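Local coordinates for siderophore-interacting protein (Aeromonas hydrophila, PDB 6K2L) that binds flavin-adenine dinucleotide and, judging by its name and family, probably uses it to reduce iron held in siderophores, at residues R26-T31 against R110-V115; K48-Q53 against P78-F83. The protein carries 1 engineered substitution. All blocks are in the same frame, centred on the assembly; numbering follows the deposited sequence.

Contact 1. Residues R26-T31 against R110-V115; sequences RRICLT and RFANEV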
loop_
_atom_site.group_PDB
_atom_site.type_symbol
_atom_site.label_atom_id
_atom_site.label_comp_id
_atom_site.label_asym_id
_atom_site.label_seq_id
_atom_site.Cartn_x
_atom_site.Cartn_y
_atom_site.Cartn_z
ATOM N N ARG A 26 -7.799 6.762 17.323
ATOM C CA ARG A 26 -7.677 5.449 17.944
ATOM C C ARG A 26 -7.592 4.387 16.856
ATOM O O ARG A 26 -8.532 4.224 16.076
ATOM C CB ARG A 26 -8.860 5.194 18.880
ATOM C CG ARG A 26 -8.783 3.866 19.595
ATOM C CD ARG A 26 -9.836 3.765 20.681
ATOM N NE ARG A 26 -9.335 4.402 21.899
ATOM C CZ ARG A 26 -10.101 4.944 22.837
ATOM N NH1 ARG A 26 -11.423 4.909 22.720
ATOM N NH2 ARG A 26 -9.541 5.511 23.892
ATOM N N ARG A 27 -6.463 3.692 16.789
ATOM C CA ARG A 27 -6.213 2.661 15.781
ATOM C C ARG A 27 -6.686 1.323 16.330
ATOM O O ARG A 27 -6.079 0.774 17.264
ATOM C CB ARG A 27 -4.729 2.584 15.424
ATOM C CG ARG A 27 -4.352 1.389 14.533
ATOM C CD ARG A 27 -3.080 1.667 13.699
ATOM N NE ARG A 27 -3.105 3.032 13.187
ATOM C CZ ARG A 27 -2.041 3.821 13.046
ATOM N NH1 ARG A 27 -0.824 3.377 13.362
ATOM N NH2 ARG A 27 -2.212 5.063 12.585
ATOM N N ILE A 28 -7.759 0.793 15.750
ATOM C CA ILE A 28 -8.324 -0.483 16.149
ATOM C C ILE A 28 -7.908 -1.513 15.114
ATOM O O ILE A 28 -8.100 -1.315 13.908
ATOM C CB ILE A 28 -9.847 -0.397 16.274
ATOM C CG1 ILE A 28 -10.220 0.550 17.425
ATOM C CG2 ILE A 28 -10.403 -1.764 16.441
ATOM C CD1 ILE A 28 -11.715 0.910 17.477
ATOM N N CYS A 29 -7.279 -2.582 15.573
ATOM C CA CYS A 29 -6.758 -3.611 14.691
ATOM C C CYS A 29 -7.672 -4.818 14.764
ATOM O O CYS A 29 -7.893 -5.374 15.841
ATOM C CB CYS A 29 -5.338 -3.994 15.081
ATOM S SG CYS A 29 -4.824 -5.496 14.244
ATOM N N LEU A 30 -8.204 -5.216 13.629
ATOM C CA LEU A 30 -9.222 -6.237 13.547
ATOM C C LEU A 30 -8.646 -7.438 12.823
ATOM O O LEU A 30 -7.788 -7.308 11.948
ATOM C CB LEU A 30 -10.442 -5.708 12.819
ATOM C CG LEU A 30 -11.097 -4.537 13.557
ATOM C CD1 LEU A 30 -11.570 -3.530 12.550
ATOM C CD2 LEU A 30 -12.244 -5.051 14.345
ATOM N N THR A 31 -9.093 -8.616 13.220
ATOM C CA THR A 31 -8.556 -9.837 12.658
ATOM C C THR A 31 -9.672 -10.848 12.489
ATOM O O THR A 31 -10.673 -10.815 13.209
ATOM C CB THR A 31 -7.441 -10.419 13.537
ATOM O OG1 THR A 31 -6.968 -11.636 12.943
ATOM C CG2 THR A 31 -7.927 -10.689 14.975
ATOM N N ARG A 110 -19.640 5.162 19.651
ATOM C CA ARG A 110 -19.786 4.245 20.771
ATOM C C ARG A 110 -18.910 3.025 20.602
ATOM O O ARG A 110 -18.236 2.601 21.550
ATOM C CB ARG A 110 -21.240 3.815 20.937
ATOM C CG ARG A 110 -21.394 2.645 21.912
ATOM C CD ARG A 110 -22.767 1.995 21.783
ATOM N NE ARG A 110 -23.835 2.809 22.366
ATOM C CZ ARG A 110 -25.120 2.469 22.338
ATOM N NH1 ARG A 110 -25.470 1.333 21.745
ATOM N NH2 ARG A 110 -26.045 3.253 22.902
ATOM N N PHE A 111 -18.883 2.459 19.408
ATOM C CA PHE A 111 -17.999 1.323 19.211
ATOM C C PHE A 111 -16.547 1.697 19.514
ATOM O O PHE A 111 -15.848 0.954 20.215
ATOM C CB PHE A 111 -18.135 0.787 17.789
ATOM C CG PHE A 111 -17.096 -0.211 17.445
ATOM C CD1 PHE A 111 -17.227 -1.539 17.842
ATOM C CD2 PHE A 111 -15.963 0.179 16.756
ATOM C CE1 PHE A 111 -16.246 -2.465 17.531
ATOM C CE2 PHE A 111 -14.990 -0.742 16.443
ATOM C CZ PHE A 111 -15.130 -2.067 16.830
ATOM N N ALA A 112 -16.083 2.858 19.018
ATOM C CA ALA A 112 -14.690 3.250 19.236
ATOM C C ALA A 112 -14.391 3.579 20.703
ATOM O O ALA A 112 -13.328 3.212 21.217
ATOM C CB ALA A 112 -14.336 4.425 18.341
ATOM N N ASN A 113 -15.314 4.244 21.400
ATOM C CA ASN A 113 -15.085 4.570 22.804
ATOM C C ASN A 113 -15.070 3.321 23.677
ATOM O O ASN A 113 -14.152 3.129 24.489
ATOM C CB ASN A 113 -16.138 5.561 23.287
ATOM C CG ASN A 113 -16.078 6.856 22.521
ATOM O OD1 ASN A 113 -15.135 7.078 21.757
ATOM N ND2 ASN A 113 -17.081 7.717 22.696
ATOM N N GLU A 114 -16.051 2.438 23.507
ATOM C CA GLU A 114 -16.128 1.294 24.401
ATOM C C GLU A 114 -15.191 0.163 24.016
ATOM O O GLU A 114 -15.087 -0.814 24.772
ATOM C CB GLU A 114 -17.557 0.778 24.451
ATOM C CG GLU A 114 -18.496 1.725 25.150
ATOM C CD GLU A 114 -19.947 1.292 24.995
ATOM O OE1 GLU A 114 -20.169 0.116 24.593
ATOM O OE2 GLU A 114 -20.860 2.098 25.312
ATOM N N VAL A 115 -14.477 0.295 22.900
ATOM C CA VAL A 115 -13.857 -0.856 22.256
ATOM C C VAL A 115 -12.958 -1.598 23.232
ATOM O O VAL A 115 -12.197 -0.997 23.998
ATOM C CB VAL A 115 -13.097 -0.419 20.987
ATOM C CG1 VAL A 115 -11.822 0.382 21.319
ATOM C CG2 VAL A 115 -12.752 -1.640 20.139
#
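The bump that fills this contact is the tip of I28. Its CD1 enters a hollow formed by the helix end and the residue after it, between the ring of F111, the backbone of A112 and the side chain of V115. CG1 of I28 stands anti to the carbonyl carbon (chi1 -66°) and the chain runs on extended, which carries the methyl out from the strand. There CD1 lies 3.8 Å from CE2 of F111, meeting that ring obliquely, and V115 comes at it tip to tip, with its CG2 3.8 Å from I28 CD1. R26 walls off one end of the hollow: it slides past V115 in the opposite direction, its CD 4.0 Å from V115 CG1. The chain then bends at chi3 (-84°), and NH1 donates to the carbonyl O of A112 at 3.0 Å, approaching from above the carbonyl plane. NE of R26 is in a salt bridge with D20, so NE and NH1 have separate partners, which fixes the turn of the guanidinium. A112 also packs on F99 of strand 94-100. Strand 26-31 and helix 110-114 run at 89°; a helix packed against an antiparallel barrel fits the FAD-binding domain of the ferredoxin reductase type.

Contact 2. Residues K48-Q53 against P78-F83; sequences KIMLPQ and PIMRTF. With FAD (flavin-adenine dinucleotide), chain C.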
loop_
_atom_site.group_PDB
_atom_site.type_symbol
_atom_site.label_atom_id
_atom_site.label_comp_id
_atom_site.label_asym_id
_atom_site.label_seq_id
_atom_site.Cartn_x
_atom_site.Cartn_y
_atom_site.Cartn_z
ATOM N N LYS A 48 -17.648 0.105 4.331
ATOM C CA LYS A 48 -18.779 0.299 5.216
ATOM C C LYS A 48 -18.571 -0.618 6.411
ATOM O O LYS A 48 -18.326 -1.815 6.229
ATOM C CB LYS A 48 -20.089 -0.042 4.509
ATOM C CG LYS A 48 -20.393 0.792 3.283
ATOM C CD LYS A 48 -20.174 2.273 3.562
ATOM C CE LYS A 48 -21.130 3.141 2.767
ATOM N NZ LYS A 48 -22.537 2.921 3.271
ATOM N N ILE A 49 -18.631 -0.060 7.627
ATOM C CA ILE A 49 -18.767 -0.880 8.826
ATOM C C ILE A 49 -20.248 -0.968 9.175
ATOM O O ILE A 49 -21.026 -0.024 8.954
ATOM C CB ILE A 49 -17.927 -0.345 10.011
ATOM C CG1 ILE A 49 -18.564 0.886 10.647
ATOM C CG2 ILE A 49 -16.478 -0.142 9.616
ATOM C CD1 ILE A 49 -17.939 1.269 12.009
ATOM N N MET A 50 -20.647 -2.127 9.661
ATOM C CA MET A 50 -22.040 -2.410 9.963
ATOM C C MET A 50 -22.134 -2.577 11.469
ATOM O O MET A 50 -21.522 -3.481 12.044
ATOM C CB MET A 50 -22.517 -3.656 9.221
ATOM C CG MET A 50 -22.598 -3.465 7.709
ATOM S SD MET A 50 -22.747 -4.993 6.714
ATOM C CE MET A 50 -21.033 -5.227 6.246
ATOM N N LEU A 51 -22.847 -1.702 12.088
ATOM C CA LEU A 51 -23.066 -1.694 13.512
ATOM C C LEU A 51 -24.498 -2.126 13.809
ATOM O O LEU A 51 -25.391 -1.962 12.972
ATOM C CB LEU A 51 -22.807 -0.294 14.093
ATOM C CG LEU A 51 -21.339 0.130 13.876
ATOM C CD1 LEU A 51 -21.169 1.641 13.600
ATOM C CD2 LEU A 51 -20.453 -0.292 15.040
ATOM N N PRO A 52 -24.727 -2.721 14.970
ATOM C CA PRO A 52 -26.092 -3.033 15.395
ATOM C C PRO A 52 -26.955 -1.786 15.535
ATOM O O PRO A 52 -26.478 -0.692 15.829
ATOM C CB PRO A 52 -25.883 -3.703 16.758
ATOM C CG PRO A 52 -24.468 -3.240 17.191
ATOM C CD PRO A 52 -23.718 -3.218 15.919
ATOM N N GLN A 53 -28.254 -1.977 15.329
ATOM C CA GLN A 53 -29.252 -0.968 15.643
ATOM C C GLN A 53 -29.427 -0.851 17.155
ATOM O O GLN A 53 -28.948 -1.695 17.921
ATOM C CB GLN A 53 -30.582 -1.338 15.004
ATOM C CG GLN A 53 -30.538 -1.651 13.544
ATOM C CD GLN A 53 -31.817 -2.349 13.082
ATOM O OE1 GLN A 53 -32.905 -2.167 13.666
ATOM N NE2 GLN A 53 -31.694 -3.165 12.037
ATOM N N PRO A 78 -28.250 -3.574 9.457
ATOM C CA PRO A 78 -27.424 -2.813 10.393
ATOM C C PRO A 78 -27.342 -1.340 9.998
ATOM O O PRO A 78 -27.635 -0.944 8.869
ATOM C CB PRO A 78 -26.055 -3.502 10.288
ATOM C CG PRO A 78 -26.027 -4.058 8.945
ATOM C CD PRO A 78 -27.446 -4.446 8.587
ATOM N N ILE A 79 -26.946 -0.519 10.968
ATOM C CA ILE A 79 -26.560 0.858 10.688
ATOM C C ILE A 79 -25.200 0.842 10.010
ATOM O O ILE A 79 -24.334 0.023 10.340
ATOM C CB ILE A 79 -26.533 1.692 11.981
ATOM C CG1 ILE A 79 -27.872 1.566 12.710
ATOM C CG2 ILE A 79 -26.235 3.152 11.687
ATOM C CD1 ILE A 79 -27.770 1.967 14.156
ATOM N N MET A 80 -25.016 1.706 9.019
ATOM C CA MET A 80 -23.786 1.713 8.245
ATOM C C MET A 80 -23.041 3.015 8.478
ATOM O O MET A 80 -23.658 4.082 8.593
ATOM C CB MET A 80 -24.087 1.538 6.770
ATOM C CG MET A 80 -25.127 0.471 6.553
ATOM S SD MET A 80 -24.309 -1.064 6.135
ATOM C CE MET A 80 -24.031 -0.700 4.399
ATOM N N ARG A 81 -21.716 2.911 8.589
ATOM C CA ARG A 81 -20.858 4.086 8.558
ATOM C C ARG A 81 -19.726 3.828 7.582
ATOM O O ARG A 81 -19.276 2.694 7.435
ATOM C CB ARG A 81 -20.267 4.422 9.938
ATOM C CG ARG A 81 -21.304 4.820 10.994
ATOM C CD ARG A 81 -21.898 6.146 10.689
ATOM N NE ARG A 81 -22.773 6.671 11.738
ATOM C CZ ARG A 81 -24.103 6.537 11.741
ATOM N NH1 ARG A 81 -24.690 5.857 10.774
ATOM N NH2 ARG A 81 -24.842 7.101 12.689
ATOM N N THR A 82 -19.232 4.891 6.951
ATOM C CA THR A 82 -18.099 4.787 6.042
ATOM C C THR A 82 -16.791 5.048 6.779
ATOM O O THR A 82 -16.683 6.013 7.538
ATOM C CB THR A 82 -18.240 5.765 4.887
ATOM O OG1 THR A 82 -19.487 5.518 4.238
ATOM C CG2 THR A 82 -17.096 5.542 3.875
ATOM N N PHE A 83 -15.796 4.195 6.548
ATOM C CA PHE A 83 -14.492 4.355 7.183
ATOM C C PHE A 83 -13.413 3.954 6.196
ATOM O O PHE A 83 -13.681 3.398 5.137
ATOM C CB PHE A 83 -14.372 3.541 8.491
ATOM C CG PHE A 83 -14.995 4.240 9.670
ATOM C CD1 PHE A 83 -16.364 4.205 9.855
ATOM C CD2 PHE A 83 -14.218 4.962 10.550
ATOM C CE1 PHE A 83 -16.939 4.853 10.878
ATOM C CE2 PHE A 83 -14.791 5.637 11.570
ATOM C CZ PHE A 83 -16.163 5.581 11.742
HETATM P PA FAD C . -22.717 10.096 13.746
HETATM O O1A FAD C . -23.732 9.195 14.376
HETATM O O2A FAD C . -22.651 10.064 12.213
HETATM O O5B FAD C . -22.910 11.670 14.083
HETATM C C5B FAD C . -23.146 12.135 15.429
HETATM C C4B FAD C . -22.762 13.590 15.606
HETATM O O4B FAD C . -21.331 13.712 15.770
HETATM C C3B FAD C . -23.128 14.555 14.480
HETATM O O3B FAD C . -23.477 15.828 15.022
HETATM C C2B FAD C . -21.839 14.613 13.649
HETATM O O2B FAD C . -21.643 15.823 12.921
HETATM C C1B FAD C . -20.770 14.497 14.730
HETATM N N9A FAD C . -19.586 13.805 14.283
HETATM C C8A FAD C . -19.537 12.688 13.487
HETATM N N7A FAD C . -18.321 12.243 13.266
HETATM C C5A FAD C . -17.519 13.124 13.978
HETATM C C6A FAD C . -16.126 13.201 14.157
HETATM N N6A FAD C . -15.268 12.322 13.636
HETATM N N1A FAD C . -15.644 14.215 14.921
HETATM C C2A FAD C . -16.508 15.084 15.454
HETATM N N3A FAD C . -17.844 15.102 15.363
HETATM C C4A FAD C . -18.287 14.089 14.612
HETATM N N1 FAD C . -14.177 8.860 10.026
HETATM C C2 FAD C . -13.184 8.352 10.814
HETATM O O2 FAD C . -13.139 8.568 12.027
HETATM N N3 FAD C . -12.181 7.579 10.250
HETATM C C4 FAD C . -12.064 7.247 8.923
HETATM O O4 FAD C . -11.128 6.544 8.541
HETATM C C4X FAD C . -13.131 7.778 8.092
HETATM N N5 FAD C . -13.108 7.500 6.792
HETATM C C5X FAD C . -14.113 8.012 6.010
HETATM C C6 FAD C . -14.091 7.751 4.646
HETATM C C7 FAD C . -15.070 8.264 3.800
HETATM C C7M FAD C . -15.019 7.935 2.329
HETATM C C8 FAD C . -16.120 9.032 4.340
HETATM C C8M FAD C . -17.228 9.568 3.466
HETATM C C9 FAD C . -16.154 9.279 5.709
HETATM C C9A FAD C . -15.159 8.787 6.543
HETATM N N10 FAD C . -15.151 9.062 7.926
HETATM C C10 FAD C . -14.140 8.581 8.734
HETATM C "C1'" FAD C . -16.206 9.901 8.525
HETATM C "C2'" FAD C . -17.193 9.139 9.413
HETATM O "O2'" FAD C . -18.068 8.311 8.641
HETATM C "C3'" FAD C . -18.013 10.159 10.207
HETATM O "O3'" FAD C . -17.174 10.727 11.209
HETATM C "C4'" FAD C . -19.269 9.591 10.868
HETATM O "O4'" FAD C . -20.204 10.657 11.057
HETATM C "C5'" FAD C . -18.943 8.903 12.175
HETATM O "O5'" FAD C . -20.122 8.241 12.668
HETATM P P FAD C . -20.539 8.324 14.188
HETATM O O1P FAD C . -21.576 7.212 14.395
HETATM O O2P FAD C . -19.386 8.275 15.086
HETATM O O3P FAD C . -21.265 9.744 14.294
#
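K48-L51 and I79-T82 pair as neighbouring antiparallel strands, with I49 opposite R81 and L51 opposite I79 as hydrogen-bonded pairs, K48-T82 and M50-M80 as the non-hydrogen-bonded ones. Two bonds join each hydrogen-bonded pair; the straightest, L51 N to I79 O, spans 2.9 Å in the carbonyl plane.

K48, M50, M80 and T82 share one face. M50 and M80 run side by side and point the same way, while K48 crosses M80 at about a right angle and brings its CE to OG1 of T82. Next along, M50 CB rests on the ring of P78, 3.5 Å from its CG.

The other face carries I49, L51, I79 and R81. I79 reaches its CD1 over the backbone of P52 and Q53, just past the end of strand 48-51, and comes within 3.4 Å of P52 O. I49 CD1 lies 3.9 Å from CE1 of F83, meeting the ring obliquely, and the flavin passes over one face of that same ring. The L51 side chain crosses that of R81 at about a right angle, CD1 against CG. A bend at chi2 (-70°) then takes the R81 guanidinium to the FAD diphosphate: NE donates to O1P at 3.0 Å and NH2 to O1A at 2.9 Å, one bond for each phosphate. NH1 turns back to M80 O, 3.0 Å away, and also forms a salt bridge with E256, so all three nitrogens are held. T82 contributes its carbonyl O, which accepts a bond from the ribityl O2'.

R81-T82-F83, followed by T84, resembles the Arg-x-Tyr-Thr/Ser motif of ferredoxin reductases, with phenylalanine in the tyrosine place. The positive guanidinium probably offsets the diphosphate charge, while F83 and the T82 carbonyl probably help to position the flavin half.

Overall arrangement
Both contacts belong to the FAD-binding barrel, with centres about 13 Å apart. Along the chain the order is 26-31, 48-53, 78-83, 110-115, so the strand pair of contact 2 falls between the two halves of contact 1. Strands 25-31 and 46-51 follow each other in sequence but are not neighbours in the sheet, where 94-100 and 79-89 lie between them. Helix 107-114 reaches both: F111, which meets I28 in contact 1, packs its CB 3.8 Å from L51 CD2. A108 of the same helix gives its backbone N to FAD, which places the helix and the strand pair of contact 2 around one cofactor.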